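Local atomic coordinates of lipolytic enzyme, G-D-S-L family (PDB entry 7BR2), a protein that acts as a serine esterase of the SGNH (GDSL) hydrolase family in a gut bacterium and metabolizes the drug diltiazem. Residues 41-46 / 50-55; 123-128 / 173-178; 111-116 / 160-165. All blocks are in the same frame, centred on the assembly; numbering follows the deposited sequence.

Interaction 1 (41-46 / 50-55); sequences LYYMTR and MPIRVF
I52 lays its terminal methyl, CD1, over one face of the Y43 ring, and this CH-pi contact is the tightly packed part of the interface. CD1 stands 4.1 Å from the centroid of the Y43 ring and 29° off the ring normal. The offset is toward the attached end of the ring, as the 3.7 Å from I52 CD1 to Y43 CG and the 3.8 Å to Y43 CB confirm. I52 reaches this place because CG1 lies between its backbone N and carbonyl carbon (chi1 67°), after which the chain runs extended to the methyl. The two side chains meet at about a right angle, and both residues are buried.

M50 makes the more open side. Its sulfur chain starts extended and then turns at chi3 (62°), bringing CE to the edge of the ring, in the ring plane, 3.6 Å from Y43 CD2. M50 touches Y43 through that one methyl and remains partly exposed, unlike the buried I52 over the face. No hydrogen bond crosses between 41-46 and 50-55, so the 149 Å² buried here is gained by apolar packing. The polar end of Y43 is satisfied by other parts of the chain: its OH is hydrogen-bonded to Q224 and to the backbone N of F16, which should fix the far end of the ring while I52 and M50 border it.

Helix 35-46 comes between strands 21-26 and 53-58 in the sequence, and the two strands are adjacent and parallel in the central sheet. The contact packs the helix on the loop leading into strand 53-58, within this beta-alpha-beta unit. R53 and F55 pair with A22 through backbone hydrogen bonds, whereas L41 and M44 turn to helix 344-377.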
loop_
_atom_site.group_PDB
_atom_site.type_symbol
_atom_site.label_atom_id
_atom_site.label_comp_id
_atom_site.label_asym_id
_atom_site.label_seq_id
_atom_site.Cartn_x
_atom_site.Cartn_y
_atom_site.Cartn_z
ATOM N N LEU A 41 3.506 -0.083 -5.935
ATOM C CA LEU A 41 3.737 1.116 -6.738
ATOM C C LEU A 41 5.056 1.791 -6.362
ATOM O O LEU A 41 5.802 2.272 -7.230
ATOM C CB LEU A 41 2.566 2.085 -6.552
ATOM C CG LEU A 41 2.602 3.393 -7.345
ATOM C CD1 LEU A 41 2.692 3.087 -8.821
ATOM C CD2 LEU A 41 1.342 4.233 -7.046
ATOM N N TYR A 42 5.352 1.849 -5.067
ATOM C CA TYR A 42 6.648 2.369 -4.654
ATOM C C TYR A 42 7.782 1.563 -5.276
ATOM O O TYR A 42 8.720 2.126 -5.851
ATOM C CB TYR A 42 6.774 2.361 -3.134
ATOM C CG TYR A 42 8.089 2.928 -2.661
ATOM C CD1 TYR A 42 8.238 4.291 -2.449
ATOM C CD2 TYR A 42 9.183 2.100 -2.420
ATOM C CE1 TYR A 42 9.443 4.817 -2.010
ATOM C CE2 TYR A 42 10.387 2.616 -1.978
ATOM C CZ TYR A 42 10.511 3.975 -1.776
ATOM O OH TYR A 42 11.697 4.503 -1.341
ATOM N N TYR A 43 7.723 0.233 -5.162
ATOM C CA TYR A 43 8.827 -0.556 -5.717
ATOM C C TYR A 43 8.898 -0.444 -7.240
ATOM O O TYR A 43 9.991 -0.488 -7.809
ATOM C CB TYR A 43 8.691 -2.028 -5.328
ATOM C CG TYR A 43 9.186 -2.344 -3.945
ATOM C CD1 TYR A 43 8.402 -2.103 -2.826
ATOM C CD2 TYR A 43 10.458 -2.868 -3.753
ATOM C CE1 TYR A 43 8.871 -2.390 -1.553
ATOM C CE2 TYR A 43 10.937 -3.151 -2.496
ATOM C CZ TYR A 43 10.143 -2.913 -1.396
ATOM O OH TYR A 43 10.628 -3.215 -0.139
ATOM N N MET A 44 7.761 -0.209 -7.908
ATOM C CA MET A 44 7.762 -0.141 -9.363
ATOM C C MET A 44 8.396 1.152 -9.846
ATOM O O MET A 44 9.016 1.175 -10.915
ATOM C CB MET A 44 6.336 -0.212 -9.931
ATOM C CG MET A 44 5.512 -1.480 -9.655
ATOM S SD MET A 44 3.747 -1.156 -9.911
ATOM C CE MET A 44 3.097 -2.835 -10.063
ATOM N N THR A 45 8.237 2.238 -9.092
ATOM C CA THR A 45 8.772 3.511 -9.557
ATOM C C THR A 45 10.150 3.834 -8.993
ATOM O O THR A 45 10.951 4.472 -9.680
ATOM C CB THR A 45 7.787 4.632 -9.245
ATOM O OG1 THR A 45 7.467 4.592 -7.849
ATOM C CG2 THR A 45 6.531 4.423 -10.046
ATOM N N ARG A 46 10.427 3.467 -7.737
ATOM C CA ARG A 46 11.720 3.716 -7.102
ATOM C C ARG A 46 12.796 2.694 -7.510
ATOM O O ARG A 46 13.987 3.035 -7.568
ATOM C CB ARG A 46 11.556 3.751 -5.591
ATOM C CG ARG A 46 12.728 4.395 -4.840
ATOM C CD ARG A 46 12.890 5.870 -5.174
ATOM N NE ARG A 46 11.583 6.498 -5.209
ATOM C CZ ARG A 46 11.032 7.119 -4.173
ATOM N NH1 ARG A 46 11.672 7.160 -3.017
ATOM N NH2 ARG A 46 9.818 7.650 -4.283
ATOM N N MET A 50 14.212 -3.676 -10.582
ATOM C CA MET A 50 14.182 -4.731 -9.572
ATOM C C MET A 50 12.762 -5.289 -9.482
ATOM O O MET A 50 12.020 -4.978 -8.541
ATOM C CB MET A 50 14.653 -4.199 -8.220
ATOM C CG MET A 50 14.998 -5.276 -7.235
ATOM S SD MET A 50 15.215 -4.649 -5.563
ATOM C CE MET A 50 13.591 -3.998 -5.218
ATOM N N PRO A 51 12.344 -6.106 -10.454
ATOM C CA PRO A 51 10.947 -6.565 -10.462
ATOM C C PRO A 51 10.646 -7.465 -9.279
ATOM O O PRO A 51 11.440 -8.335 -8.911
ATOM C CB PRO A 51 10.817 -7.327 -11.787
ATOM C CG PRO A 51 12.195 -7.727 -12.133
ATOM C CD PRO A 51 13.096 -6.623 -11.611
ATOM N N ILE A 52 9.481 -7.235 -8.683
ATOM C CA ILE A 52 8.942 -8.053 -7.618
ATOM C C ILE A 52 7.478 -8.331 -7.948
ATOM O O ILE A 52 6.926 -7.786 -8.907
ATOM C CB ILE A 52 9.058 -7.367 -6.241
ATOM C CG1 ILE A 52 8.145 -6.134 -6.200
ATOM C CG2 ILE A 52 10.501 -6.943 -5.985
ATOM C CD1 ILE A 52 7.849 -5.653 -4.819
ATOM N N ARG A 53 6.834 -9.121 -7.090
ATOM C CA ARG A 53 5.412 -9.418 -7.213
ATOM C C ARG A 53 4.786 -9.343 -5.833
ATOM O O ARG A 53 5.285 -9.959 -4.893
ATOM C CB ARG A 53 5.158 -10.797 -7.829
ATOM C CG ARG A 53 5.095 -10.757 -9.334
ATOM C CD ARG A 53 5.104 -12.149 -9.960
ATOM N NE ARG A 53 5.242 -12.026 -11.406
ATOM C CZ ARG A 53 4.225 -11.786 -12.225
ATOM N NH1 ARG A 53 2.989 -11.651 -11.741
ATOM N NH2 ARG A 53 4.445 -11.666 -13.522
ATOM N N VAL A 54 3.733 -8.538 -5.720
ATOM C CA VAL A 54 2.925 -8.419 -4.516
ATOM C C VAL A 54 1.579 -9.102 -4.754
ATOM O O VAL A 54 1.024 -9.035 -5.856
ATOM C CB VAL A 54 2.762 -6.936 -4.142
ATOM C CG1 VAL A 54 1.844 -6.760 -2.940
ATOM C CG2 VAL A 54 4.140 -6.355 -3.865
ATOM N N PHE A 55 1.064 -9.767 -3.720
ATOM C CA PHE A 55 -0.202 -10.490 -3.780
ATOM C C PHE A 55 -1.112 -10.005 -2.670
ATOM O O PHE A 55 -0.706 -9.936 -1.502
ATOM C CB PHE A 55 0.005 -12.008 -3.646
ATOM C CG PHE A 55 0.811 -12.609 -4.762
ATOM C CD1 PHE A 55 2.207 -12.567 -4.732
ATOM C CD2 PHE A 55 0.188 -13.212 -5.846
ATOM C CE1 PHE A 55 2.962 -13.115 -5.763
ATOM C CE2 PHE A 55 0.936 -13.769 -6.879
ATOM C CZ PHE A 55 2.327 -13.719 -6.835
#

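Interaction 2 (123-128 / 173-178)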
loop_
_atom_site.group_PDB
_atom_site.type_symbol
_atom_site.label_atom_id
_atom_site.label_comp_id
_atom_site.label_asym_id
_atom_site.label_seq_id
_atom_site.Cartn_x
_atom_site.Cartn_y
_atom_site.Cartn_z
ATOM N N ARG A 123 2.129 -23.473 11.484
ATOM C CA ARG A 123 2.345 -23.640 10.042
ATOM C C ARG A 123 3.520 -22.802 9.553
ATOM O O ARG A 123 4.327 -23.266 8.745
ATOM C CB ARG A 123 1.093 -23.292 9.228
ATOM C CG ARG A 123 -0.171 -24.006 9.636
ATOM C CD ARG A 123 -0.163 -25.498 9.238
ATOM N NE ARG A 123 0.475 -25.805 7.955
ATOM C CZ ARG A 123 -0.181 -25.901 6.793
ATOM N NH1 ARG A 123 0.475 -26.208 5.676
ATOM N NH2 ARG A 123 -1.493 -25.685 6.745
ATOM N N PHE A 124 3.624 -21.563 10.029
ATOM C CA PHE A 124 4.683 -20.670 9.574
ATOM C C PHE A 124 6.056 -21.189 9.975
ATOM O O PHE A 124 7.022 -21.063 9.215
ATOM C CB PHE A 124 4.445 -19.258 10.114
ATOM C CG PHE A 124 3.141 -18.638 9.656
ATOM C CD1 PHE A 124 2.540 -19.031 8.462
ATOM C CD2 PHE A 124 2.498 -17.693 10.438
ATOM C CE1 PHE A 124 1.342 -18.464 8.044
ATOM C CE2 PHE A 124 1.298 -17.121 10.036
ATOM C CZ PHE A 124 0.718 -17.502 8.835
ATOM N N LYS A 125 6.164 -21.783 11.165
ATOM C CA LYS A 125 7.455 -22.298 11.613
ATOM C C LYS A 125 7.963 -23.424 10.715
ATOM O O LYS A 125 9.174 -23.644 10.614
ATOM C CB LYS A 125 7.340 -22.764 13.068
ATOM C CG LYS A 125 6.981 -21.596 13.977
ATOM C CD LYS A 125 7.410 -21.742 15.407
ATOM C CE LYS A 125 7.384 -23.133 15.936
ATOM N NZ LYS A 125 7.735 -23.028 17.376
ATOM N N GLU A 126 7.059 -24.131 10.042
ATOM C CA GLU A 126 7.446 -25.242 9.187
ATOM C C GLU A 126 7.859 -24.831 7.777
ATOM O O GLU A 126 8.374 -25.680 7.043
ATOM C CB GLU A 126 6.298 -26.257 9.132
ATOM C CG GLU A 126 6.111 -27.010 10.453
ATOM C CD GLU A 126 7.409 -27.690 10.890
ATOM O OE1 GLU A 126 8.127 -28.228 10.014
ATOM O OE2 GLU A 126 7.727 -27.670 12.101
ATOM N N LEU A 127 7.696 -23.568 7.392
ATOM C CA LEU A 127 7.978 -23.147 6.015
ATOM C C LEU A 127 9.487 -23.094 5.785
ATOM O O LEU A 127 10.200 -22.446 6.558
ATOM C CB LEU A 127 7.363 -21.788 5.718
ATOM C CG LEU A 127 5.842 -21.701 5.665
ATOM C CD1 LEU A 127 5.437 -20.268 5.391
ATOM C CD2 LEU A 127 5.238 -22.661 4.629
ATOM N N PRO A 128 10.010 -23.739 4.736
ATOM C CA PRO A 128 11.480 -23.795 4.580
ATOM C C PRO A 128 12.119 -22.510 4.060
ATOM O O PRO A 128 13.224 -22.165 4.488
ATOM C CB PRO A 128 11.668 -24.963 3.600
ATOM C CG PRO A 128 10.406 -24.968 2.796
ATOM C CD PRO A 128 9.310 -24.557 3.730
ATOM N N ASN A 173 10.294 -16.572 17.406
ATOM C CA ASN A 173 10.503 -17.395 16.225
ATOM C C ASN A 173 11.488 -16.804 15.230
ATOM O O ASN A 173 11.753 -17.428 14.201
ATOM C CB ASN A 173 9.154 -17.660 15.561
ATOM C CG ASN A 173 8.231 -18.430 16.470
ATOM O OD1 ASN A 173 8.566 -19.536 16.881
ATOM N ND2 ASN A 173 7.074 -17.861 16.791
ATOM N N GLY A 174 12.052 -15.638 15.510
ATOM C CA GLY A 174 13.006 -15.072 14.582
ATOM C C GLY A 174 12.357 -14.415 13.389
ATOM O O GLY A 174 12.956 -14.366 12.309
ATOM N N TRP A 175 11.142 -13.907 13.559
ATOM C CA TRP A 175 10.407 -13.216 12.515
ATOM C C TRP A 175 10.502 -11.711 12.726
ATOM O O TRP A 175 10.707 -11.237 13.842
ATOM C CB TRP A 175 8.946 -13.648 12.527
ATOM C CG TRP A 175 8.775 -15.102 12.346
ATOM C CD1 TRP A 175 9.654 -15.952 11.747
ATOM C CD2 TRP A 175 7.635 -15.885 12.710
ATOM N NE1 TRP A 175 9.147 -17.224 11.741
ATOM C CE2 TRP A 175 7.904 -17.213 12.320
ATOM C CE3 TRP A 175 6.415 -15.597 13.329
ATOM C CZ2 TRP A 175 6.997 -18.256 12.535
ATOM C CZ3 TRP A 175 5.514 -16.634 13.545
ATOM C CH2 TRP A 175 5.809 -17.945 13.145
ATOM N N GLU A 176 10.315 -10.961 11.642
ATOM C CA GLU A 176 10.284 -9.511 11.735
ATOM C C GLU A 176 8.901 -9.041 12.180
ATOM O O GLU A 176 7.910 -9.763 12.072
ATOM C CB GLU A 176 10.674 -8.871 10.397
ATOM C CG GLU A 176 11.999 -9.412 9.846
ATOM C CD GLU A 176 12.281 -9.006 8.405
ATOM O OE1 GLU A 176 13.369 -8.448 8.155
ATOM O OE2 GLU A 176 11.433 -9.268 7.523
ATOM N N PHE A 177 8.845 -7.816 12.704
ATOM C CA PHE A 177 7.595 -7.272 13.212
ATOM C C PHE A 177 7.512 -5.794 12.862
ATOM O O PHE A 177 8.494 -5.058 13.002
ATOM C CB PHE A 177 7.476 -7.447 14.740
ATOM C CG PHE A 177 6.262 -6.771 15.337
ATOM C CD1 PHE A 177 6.293 -5.428 15.723
ATOM C CD2 PHE A 177 5.073 -7.479 15.504
ATOM C CE1 PHE A 177 5.165 -4.804 16.254
ATOM C CE2 PHE A 177 3.937 -6.864 16.045
ATOM C CZ PHE A 177 3.988 -5.524 16.421
ATOM N N THR A 178 6.323 -5.363 12.443
ATOM C CA THR A 178 6.001 -3.953 12.303
ATOM C C THR A 178 4.542 -3.765 12.694
ATOM O O THR A 178 3.748 -4.706 12.658
ATOM C CB THR A 178 6.255 -3.448 10.886
ATOM O OG1 THR A 178 6.037 -2.036 10.846
ATOM C CG2 THR A 178 5.314 -4.126 9.903
HETATM O O HOH W 1 8.462 -21.216 19.253
#
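W175 pushes the benzo end of its indole against the C-terminal part of helix 102-125, overlapping the roots of two successive side chains. Its CH2 lies 3.6 Å from F124 CB, and its CZ2 lies 3.6 Å from K125 CG. F124 starts out toward W175, but its ring then leads away, so CB makes the closest approach and CH2 meets the ring only near its edge. The F124 side chain also touches L71 and F76. K125 crosses W175 at about a right angle.

N173 folds over the same indole. Its CB sits 3.5 Å above the plane of the W175 ring system, over the centre, and with CG anti to the carbonyl carbon (chi1 -62°) its amide comes to lie beside helix 102-125. The two ends of that amide are used differently: ND2 is hydrogen-bonded to E121, one turn before K125, while OD1 is linked to K125 by a water. The water accepts from K125 NZ at 2.7 Å and donates to N173 OD1 at 2.9 Å. The middle of the lysine chain is modelled too close to the amide, so its exact course is doubtful; the evidence for the link rests on the water. The polar bridge involves the exposed K125, whereas F124 is buried.

G174 has a positive phi (78°) and closes helix 155-173 with a Schellman motif; at these backbone angles a CB would press on the preceding carbonyl oxygen. The chain then enters strand 176-179, which pairs with strand 131-136. This glycine-ended helix leading into an outermost parallel strand, with a neighbouring helix packed on the turn, belongs to the alpha/beta/alpha sandwich of SGNH hydrolases.

Interaction 3 (111-116 / 160-165); sequences QESIKN and KRIIEY
With chi1 at 64°, I114 holds CG1 between its backbone N and carbonyl carbon and directs CG2 at Y165, which keeps CG anti to the backbone N (chi1 -165°) and so carries its ring out toward helix 102-125. The methyl lands over one ring face: I114 CG2 is 3.9 Å from the centroid of the Y165 ring, 25° off the normal, and 3.6 Å from Y165 CG. I114 CD1 lies on the same side of the ring, beyond its CD2-CE2 edge, 3.9 Å from Y165 CE2. The side chains cross at about a right angle.

These residues join helices 102-125 and 155-173, neighbours in the helical layer flanking the parallel sheet of the SGNH fold; each helix precedes a strand, 131-136 and 176-179. The backbones come close, with I114 CA 6.9 Å from I162 CA, and no hydrogen bond spans the two segments. An alanine in place of Y165 would remove the ring and is likely to open a gap beside I114 CG2 and CD1, weakening the join between the helices.

One turn back, I162 extends CD1 to within 3.5 Å of S113 OG. That hydroxyl is buried but satisfied by a hydrogen bond to D91, while I162 also packs on F87 and Y110.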
loop_
_atom_site.group_PDB
_atom_site.type_symbol
_atom_site.label_atom_id
_atom_site.label_comp_id
_atom_site.label_asym_id
_atom_site.label_seq_id
_atom_site.Cartn_x
_atom_site.Cartn_y
_atom_site.Cartn_z
ATOM N N GLN A 111 -8.687 -14.673 23.650
ATOM C CA GLN A 111 -8.235 -16.053 23.801
ATOM C C GLN A 111 -8.521 -16.866 22.548
ATOM O O GLN A 111 -7.644 -17.590 22.055
ATOM C CB GLN A 111 -8.897 -16.697 25.024
ATOM C CG GLN A 111 -8.417 -16.106 26.349
ATOM C CD GLN A 111 -6.934 -16.326 26.577
ATOM O OE1 GLN A 111 -6.357 -17.296 26.090
ATOM N NE2 GLN A 111 -6.301 -15.401 27.280
ATOM N N GLU A 112 -9.726 -16.719 21.995
ATOM C CA GLU A 112 -10.066 -17.418 20.761
ATOM C C GLU A 112 -9.119 -17.022 19.632
ATOM O O GLU A 112 -8.624 -17.880 18.879
ATOM C CB GLU A 112 -11.513 -17.112 20.392
ATOM C CG GLU A 112 -12.058 -17.903 19.226
ATOM C CD GLU A 112 -13.381 -17.358 18.714
ATOM O OE1 GLU A 112 -13.866 -17.875 17.685
ATOM O OE2 GLU A 112 -13.950 -16.442 19.354
ATOM N N SER A 113 -8.807 -15.729 19.539
ATOM C CA SER A 113 -7.964 -15.265 18.452
ATOM C C SER A 113 -6.573 -15.877 18.541
ATOM O O SER A 113 -6.084 -16.454 17.565
ATOM C CB SER A 113 -7.881 -13.746 18.464
ATOM O OG SER A 113 -7.224 -13.298 17.308
ATOM N N ILE A 114 -5.934 -15.807 19.715
ATOM C CA ILE A 114 -4.568 -16.337 19.775
ATOM C C ILE A 114 -4.571 -17.862 19.670
ATOM O O ILE A 114 -3.606 -18.460 19.171
ATOM C CB ILE A 114 -3.825 -15.847 21.032
ATOM C CG1 ILE A 114 -4.491 -16.365 22.303
ATOM C CG2 ILE A 114 -3.648 -14.310 21.022
ATOM C CD1 ILE A 114 -3.769 -15.968 23.575
ATOM N N LYS A 115 -5.662 -18.519 20.067
ATOM C CA LYS A 115 -5.746 -19.956 19.841
ATOM C C LYS A 115 -5.658 -20.262 18.345
ATOM O O LYS A 115 -4.907 -21.153 17.924
ATOM C CB LYS A 115 -7.038 -20.505 20.468
ATOM C CG LYS A 115 -7.202 -22.034 20.386
ATOM C CD LYS A 115 -8.637 -22.477 20.638
ATOM C CE LYS A 115 -8.857 -23.918 20.208
ATOM N NZ LYS A 115 -8.819 -24.838 21.371
ATOM N N ASN A 116 -6.392 -19.509 17.524
ATOM C CA ASN A 116 -6.299 -19.741 16.078
ATOM C C ASN A 116 -4.935 -19.323 15.518
ATOM O O ASN A 116 -4.330 -20.039 14.686
ATOM C CB ASN A 116 -7.426 -19.008 15.364
ATOM C CG ASN A 116 -8.763 -19.595 15.704
ATOM O OD1 ASN A 116 -8.938 -20.817 15.652
ATOM N ND2 ASN A 116 -9.710 -18.746 16.097
ATOM N N LYS A 160 -4.978 -4.389 20.254
ATOM C CA LYS A 160 -3.592 -4.187 20.666
ATOM C C LYS A 160 -3.048 -5.387 21.432
ATOM O O LYS A 160 -1.859 -5.703 21.322
ATOM C CB LYS A 160 -3.465 -2.909 21.504
ATOM C CG LYS A 160 -3.427 -1.632 20.672
ATOM C CD LYS A 160 -3.798 -0.404 21.477
ATOM C CE LYS A 160 -2.749 -0.087 22.533
ATOM N NZ LYS A 160 -2.993 1.254 23.161
ATOM N N ARG A 161 -3.888 -6.055 22.226
ATOM C CA ARG A 161 -3.446 -7.282 22.894
ATOM C C ARG A 161 -3.066 -8.354 21.879
ATOM O O ARG A 161 -2.045 -9.044 22.032
ATOM C CB ARG A 161 -4.540 -7.807 23.820
ATOM C CG ARG A 161 -4.665 -7.075 25.129
ATOM C CD ARG A 161 -5.696 -7.761 26.011
ATOM N NE ARG A 161 -5.148 -8.938 26.683
ATOM C CZ ARG A 161 -5.893 -9.843 27.312
ATOM N NH1 ARG A 161 -7.216 -9.705 27.339
ATOM N NH2 ARG A 161 -5.319 -10.879 27.916
ATOM N N ILE A 162 -3.904 -8.534 20.853
ATOM C CA ILE A 162 -3.568 -9.493 19.800
ATOM C C ILE A 162 -2.247 -9.102 19.129
ATOM O O ILE A 162 -1.378 -9.949 18.869
ATOM C CB ILE A 162 -4.727 -9.606 18.784
ATOM C CG1 ILE A 162 -6.003 -10.096 19.478
ATOM C CG2 ILE A 162 -4.350 -10.553 17.651
ATOM C CD1 ILE A 162 -7.239 -10.049 18.616
ATOM N N ILE A 163 -2.059 -7.809 18.876
ATOM C CA ILE A 163 -0.833 -7.363 18.225
ATOM C C ILE A 163 0.384 -7.618 19.112
ATOM O O ILE A 163 1.455 -7.978 18.617
ATOM C CB ILE A 163 -0.957 -5.885 17.830
ATOM C CG1 ILE A 163 -2.065 -5.743 16.783
ATOM C CG2 ILE A 163 0.371 -5.372 17.304
ATOM C CD1 ILE A 163 -2.338 -4.346 16.328
ATOM N N GLU A 164 0.238 -7.469 20.431
ATOM C CA GLU A 164 1.346 -7.792 21.332
ATOM C C GLU A 164 1.654 -9.280 21.320
ATOM O O GLU A 164 2.827 -9.679 21.381
ATOM C CB GLU A 164 1.047 -7.306 22.755
ATOM C CG GLU A 164 1.743 -6.000 23.148
ATOM C CD GLU A 164 3.243 -5.980 22.785
ATOM O OE1 GLU A 164 4.015 -6.784 23.369
ATOM O OE2 GLU A 164 3.660 -5.151 21.945
ATOM N N TYR A 165 0.620 -10.121 21.247
ATOM C CA TYR A 165 0.890 -11.547 21.094
ATOM C C TYR A 165 1.655 -11.821 19.797
ATOM O O TYR A 165 2.589 -12.639 19.775
ATOM C CB TYR A 165 -0.403 -12.350 21.131
ATOM C CG TYR A 165 -0.130 -13.814 21.341
ATOM C CD1 TYR A 165 0.240 -14.633 20.276
ATOM C CD2 TYR A 165 -0.209 -14.377 22.600
ATOM C CE1 TYR A 165 0.516 -15.971 20.459
ATOM C CE2 TYR A 165 0.056 -15.726 22.797
ATOM C CZ TYR A 165 0.421 -16.514 21.721
ATOM O OH TYR A 165 0.686 -17.849 21.910
#

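Interactions 2 and 3 form one continuous region: their centres lie 16 Å apart, both use helix 102-125, and F177 CZ of the first touches I163 CG2 of the second at 3.7 Å. Their segments also alternate along the chain. Interaction 1 stands apart, with its centre 23 Å from that of interaction 2 and 31 Å from that of interaction 3. Yet interactions 1 and 2 reach opposite margins of the same five-stranded sheet, through strands 53-58 and 176-179. S28, H207 and D204 have charge-relay geometry consistent with the serine esterase triad; S28 follows strand 21-26, the sheet neighbour of interaction 1's strand, and none of the three contacts includes these residues.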